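Local coordinates for ABC transporter ATP-binding/permease protein Rv1747 (Mycobacterium tuberculosis, PDB 6CCD), which moves an unidentified substrate across the membrane as a fused ATPase and permease, and is represented here by its first FHA (phosphothreonine-binding) domain, at residues V9-Y14 with E18-A23; D26-V29 with A35-R38. All coordinates share one frame; numbering follows the deposited sequence. Where two conformers were deposited one is given.

Interaction 1: V9-Y14 with E18-A23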
# COMPACT_ATOMS: atom_id res chain seq x y z
N VAL A 9 -0.37 14.61 0.12
CA VAL A 9 0.10 13.53 0.97
C VAL A 9 -0.76 12.29 0.75
O VAL A 9 -1.87 12.37 0.22
CB VAL A 9 0.07 13.93 2.47
CG1 VAL A 9 1.00 15.11 2.72
CG2 VAL A 9 -1.36 14.26 2.89
N LEU A 10 -0.24 11.14 1.16
CA LEU A 10 -0.98 9.90 1.10
C LEU A 10 -1.21 9.37 2.50
O LEU A 10 -0.27 9.15 3.26
CB LEU A 10 -0.23 8.85 0.28
CG LEU A 10 -0.91 7.49 0.24
CD1 LEU A 10 -2.17 7.53 -0.61
CD2 LEU A 10 0.07 6.42 -0.24
N THR A 11 -2.48 9.17 2.85
CA THR A 11 -2.83 8.54 4.11
C THR A 11 -3.16 7.09 3.86
O THR A 11 -3.88 6.75 2.92
CB THR A 11 -4.03 9.26 4.77
OG1 THR A 11 -3.62 10.58 5.13
CG2 THR A 11 -4.49 8.51 6.03
N VAL A 12 -2.57 6.23 4.67
CA VAL A 12 -2.79 4.79 4.61
C VAL A 12 -3.48 4.34 5.89
O VAL A 12 -2.92 4.50 6.98
CB VAL A 12 -1.48 4.01 4.45
CG1 VAL A 12 -1.77 2.50 4.31
CG2 VAL A 12 -0.67 4.56 3.25
N ARG A 13 -4.67 3.77 5.75
CA ARG A 13 -5.42 3.25 6.88
C ARG A 13 -5.43 1.73 6.86
O ARG A 13 -5.91 1.11 5.90
CB ARG A 13 -6.85 3.78 6.85
CG ARG A 13 -7.61 3.61 8.16
CD ARG A 13 -8.81 4.54 8.22
NE ARG A 13 -8.44 5.93 7.92
CZ ARG A 13 -8.71 6.54 6.77
NH1 ARG A 13 -9.37 5.91 5.81
NH2 ARG A 13 -8.32 7.80 6.59
N TYR A 14 -4.90 1.13 7.92
CA TYR A 14 -4.86 -0.31 8.04
C TYR A 14 -5.28 -0.75 9.44
O TYR A 14 -4.69 -0.30 10.41
CB TYR A 14 -3.46 -0.86 7.77
CG TYR A 14 -3.34 -2.28 8.27
CD1 TYR A 14 -4.02 -3.31 7.63
CD2 TYR A 14 -2.58 -2.59 9.39
CE1 TYR A 14 -3.94 -4.61 8.08
CE2 TYR A 14 -2.49 -3.89 9.85
CZ TYR A 14 -3.18 -4.89 9.18
OH TYR A 14 -3.12 -6.19 9.61
N GLU A 18 -3.43 4.55 11.29
CA GLU A 18 -3.25 5.50 10.19
C GLU A 18 -1.82 6.01 10.17
O GLU A 18 -1.21 6.25 11.22
CB GLU A 18 -4.20 6.69 10.31
CG GLU A 18 -5.54 6.52 9.65
CD GLU A 18 -6.23 7.84 9.38
OE1 GLU A 18 -5.57 8.90 9.44
OE2 GLU A 18 -7.45 7.83 9.10
N ARG A 19 -1.29 6.15 8.96
CA ARG A 19 0.01 6.78 8.75
C ARG A 19 -0.15 7.70 7.56
O ARG A 19 -0.95 7.44 6.66
CB ARG A 19 1.11 5.75 8.50
CG ARG A 19 1.40 4.83 9.67
CD ARG A 19 2.00 5.60 10.83
NE ARG A 19 2.35 4.71 11.93
CZ ARG A 19 1.47 4.24 12.82
NH1 ARG A 19 0.19 4.57 12.74
NH2 ARG A 19 1.89 3.43 13.78
N THR A 20 0.61 8.79 7.53
CA THR A 20 0.48 9.77 6.47
C THR A 20 1.84 10.08 5.93
O THR A 20 2.75 10.36 6.71
CB THR A 20 -0.20 11.06 6.95
OG1 THR A 20 -1.49 10.73 7.44
CG2 THR A 20 -0.36 12.05 5.79
N PHE A 21 1.99 10.00 4.61
CA PHE A 21 3.29 10.08 3.97
C PHE A 21 3.36 11.21 2.95
O PHE A 21 2.39 11.49 2.24
CB PHE A 21 3.64 8.75 3.29
CG PHE A 21 3.59 7.57 4.23
CD1 PHE A 21 4.64 7.32 5.09
CD2 PHE A 21 2.48 6.74 4.27
CE1 PHE A 21 4.60 6.25 5.98
CE2 PHE A 21 2.43 5.67 5.15
CZ PHE A 21 3.49 5.43 6.01
N ALA A 22 4.52 11.84 2.88
CA ALA A 22 4.79 12.87 1.89
C ALA A 22 5.50 12.29 0.68
O ALA A 22 6.25 11.32 0.80
CB ALA A 22 5.62 13.98 2.50
N ALA A 23 5.27 12.89 -0.48
CA ALA A 23 5.99 12.50 -1.69
C ALA A 23 7.50 12.64 -1.50
O ALA A 23 7.95 13.55 -0.80
CB ALA A 23 5.52 13.33 -2.87
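Leu-10 and Phe-21 face each other as a hydrogen-bonded pair in an antiparallel beta hairpin, and Val-12 and Arg-19 form the next such pair. Backbone bonds come first: Leu-10 N gives to Phe-21 O and Phe-21 N returns to Leu-10 O, while the bond from Val-12 N to Arg-19 O, 2.8 Å, is answered by Arg-19 N to Val-12 O. CA-H groups of Thr-11, Glu-18 and Thr-20 add contacts to carbonyl oxygens of the partner strand.

Polar side chains meet on the face that carries Thr-11, Arg-13, Glu-18 and Thr-20; Leu-10, Val-12, Arg-19 and Phe-21 occupy the opposite one. Thr-11 OG1 and Thr-20 OG1 share a hydrogen bond of 3.1 Å; each hydroxyl lies anti to its own carbonyl carbon (chi1 -66° and -60°), which turns both oxygens into the gap. Beside them Arg-13 and Glu-18 run alongside, pointing the same way, in a salt bridge with Arg-13 NH2 to Glu-18 OE2 at 2.7 Å. The two flat groups are turned 54° apart: NH2 stands above the carboxylate plane, whereas OE2 lies close to the guanidinium plane.

Apolar contact is slighter: Val-12 CG2 touches the edge of the Phe-21 ring at CE2, 3.8 Å away, and Val-9 CG2 rests on Thr-20 CG2 at the same distance. Leu-10 and Val-12 continue inward onto Phe-99 and Leu-51. The hairpin is thus largely amphipathic: Thr-Thr and Arg-Glu pairs line one face, and Leu-10, Val-12 and Phe-21 turn into the FHA beta sandwich from the other, which they share with the exposed Arg-19.

Interaction 2: D26-V29 with A35-R38. With SO4 (sulfate ion), chain C.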
# COMPACT_ATOMS: atom_id res chain seq x y z
N ASP A 26 10.27 6.30 -0.93
CA ASP A 26 9.41 5.13 -1.03
C ASP A 26 8.94 4.65 0.35
O ASP A 26 9.74 4.57 1.29
CB ASP A 26 10.13 4.00 -1.75
CG ASP A 26 10.45 4.32 -3.21
OD1 ASP A 26 9.94 5.33 -3.75
OD2 ASP A 26 11.21 3.54 -3.82
N VAL A 27 7.65 4.34 0.47
CA VAL A 27 7.07 3.81 1.70
C VAL A 27 7.01 2.28 1.63
O VAL A 27 6.55 1.74 0.63
CB VAL A 27 5.66 4.36 1.94
CG1 VAL A 27 5.07 3.85 3.24
CG2 VAL A 27 5.67 5.89 1.92
N VAL A 28 7.44 1.59 2.68
CA VAL A 28 7.35 0.13 2.71
C VAL A 28 6.16 -0.36 3.53
O VAL A 28 5.99 0.01 4.71
CB VAL A 28 8.63 -0.50 3.27
CG1 VAL A 28 8.49 -2.02 3.34
CG2 VAL A 28 9.83 -0.09 2.41
N VAL A 29 5.33 -1.19 2.89
CA VAL A 29 4.26 -1.93 3.54
C VAL A 29 4.66 -3.39 3.60
O VAL A 29 5.02 -3.98 2.59
CB VAL A 29 2.92 -1.84 2.76
CG1 VAL A 29 1.80 -2.61 3.50
CG2 VAL A 29 2.51 -0.41 2.53
N ALA A 35 8.88 -2.04 8.89
CA ALA A 35 8.06 -1.49 7.80
C ALA A 35 7.37 -0.20 8.22
O ALA A 35 7.01 -0.03 9.38
CB ALA A 35 7.03 -2.53 7.33
N ASP A 36 7.18 0.72 7.27
CA ASP A 36 6.45 1.96 7.54
C ASP A 36 5.00 1.69 7.87
O ASP A 36 4.39 2.38 8.68
CB ASP A 36 6.55 2.90 6.35
CG ASP A 36 7.98 3.29 6.05
OD1 ASP A 36 8.58 4.04 6.85
OD2 ASP A 36 8.51 2.85 5.01
N VAL A 37 4.44 0.68 7.22
CA VAL A 37 3.09 0.20 7.50
C VAL A 37 3.24 -1.30 7.75
O VAL A 37 3.43 -2.05 6.81
CB VAL A 37 2.11 0.46 6.33
CG1 VAL A 37 0.75 -0.13 6.62
CG2 VAL A 37 1.99 1.96 6.03
N ARG A 38 3.19 -1.71 9.01
CA ARG A 38 3.45 -3.10 9.37
C ARG A 38 2.16 -3.91 9.37
O ARG A 38 1.19 -3.54 10.02
CB ARG A 38 4.12 -3.19 10.75
CG ARG A 38 4.35 -4.62 11.24
CD ARG A 38 4.43 -4.70 12.78
NE ARG A 38 4.57 -6.08 13.26
CZ ARG A 38 4.64 -6.41 14.54
NH1 ARG A 38 4.56 -5.48 15.48
NH2 ARG A 38 4.79 -7.68 14.90
S SO4 C . 13.93 6.16 -1.83
O1 SO4 C . 14.67 7.39 -2.11
O2 SO4 C . 14.59 5.02 -2.46
O3 SO4 C . 13.85 5.95 -0.38
O4 SO4 C . 12.58 6.30 -2.36
O HOH W 1 10.62 3.74 3.71
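With chi1 at -61°, which sets CG anti to the carbonyl carbon, Asp-36 brings its OD2 to the N-H of Val-28, the two side chains crossing at about a right angle. Asp-36 OD2 accepts Val-28 N at 2.9 Å through the lone pair facing away from OD1, on a nearly straight path of 175°. A water donates to the same oxygen and also to Asp-26 O, so a side chain and a solvent molecule tie the loop to the start of the strand. One residue on, the backbone takes over: Val-37 N gives to Val-28 O at 3.0 Å, and Val-29 pairs with Val-37 as parallel neighbours, a pairing that lays their side chains side by side.

The apolar part is close by. Val-27 CG1 meets Asp-36 CB at 3.6 Å, and Val-29 CG2 packs on Val-37 CB at 3.9 Å. Farther out, Asp-26 N donates to sulfate O4 at 2.7 Å; His-25 also binds this ion, which was probably supplied by the crystallisation liquor, while the Asp-26 carboxylate forms a salt bridge with Arg-52.

Strand 37-38 forms the outer end of the mixed sheet of this FHA domain. Strand 27-30 lies between it and the antiparallel strand 49-54, whose Leu-49 and Leu-51 meet Val-29, and Phe-21 of strand 17-21 covers Val-27 and Val-37.

Overall arrangement
Both contacts lie at sheet margins, yet they are built differently. Interaction 1 is a regular antiparallel hairpin in one sheet, joined by a ladder of backbone bonds, with an ion pair on the solvent side between partly exposed Arg-13 and exposed Glu-18; interaction 2 is a short parallel pairing in the other sheet, where a carboxylate and a water stand in for part of the ladder. Interaction 1 buries Leu-10, Thr-11 and Val-12; interaction 2 buries Val-27, Val-29 and Val-37 beside exposed Asp-36. Their centres are about 10 Å apart. Phe-21 of one sheet packs on Val-27 and Val-37 of the other, and Tyr-14 CE2 near Arg-38 O gives a second point of touch.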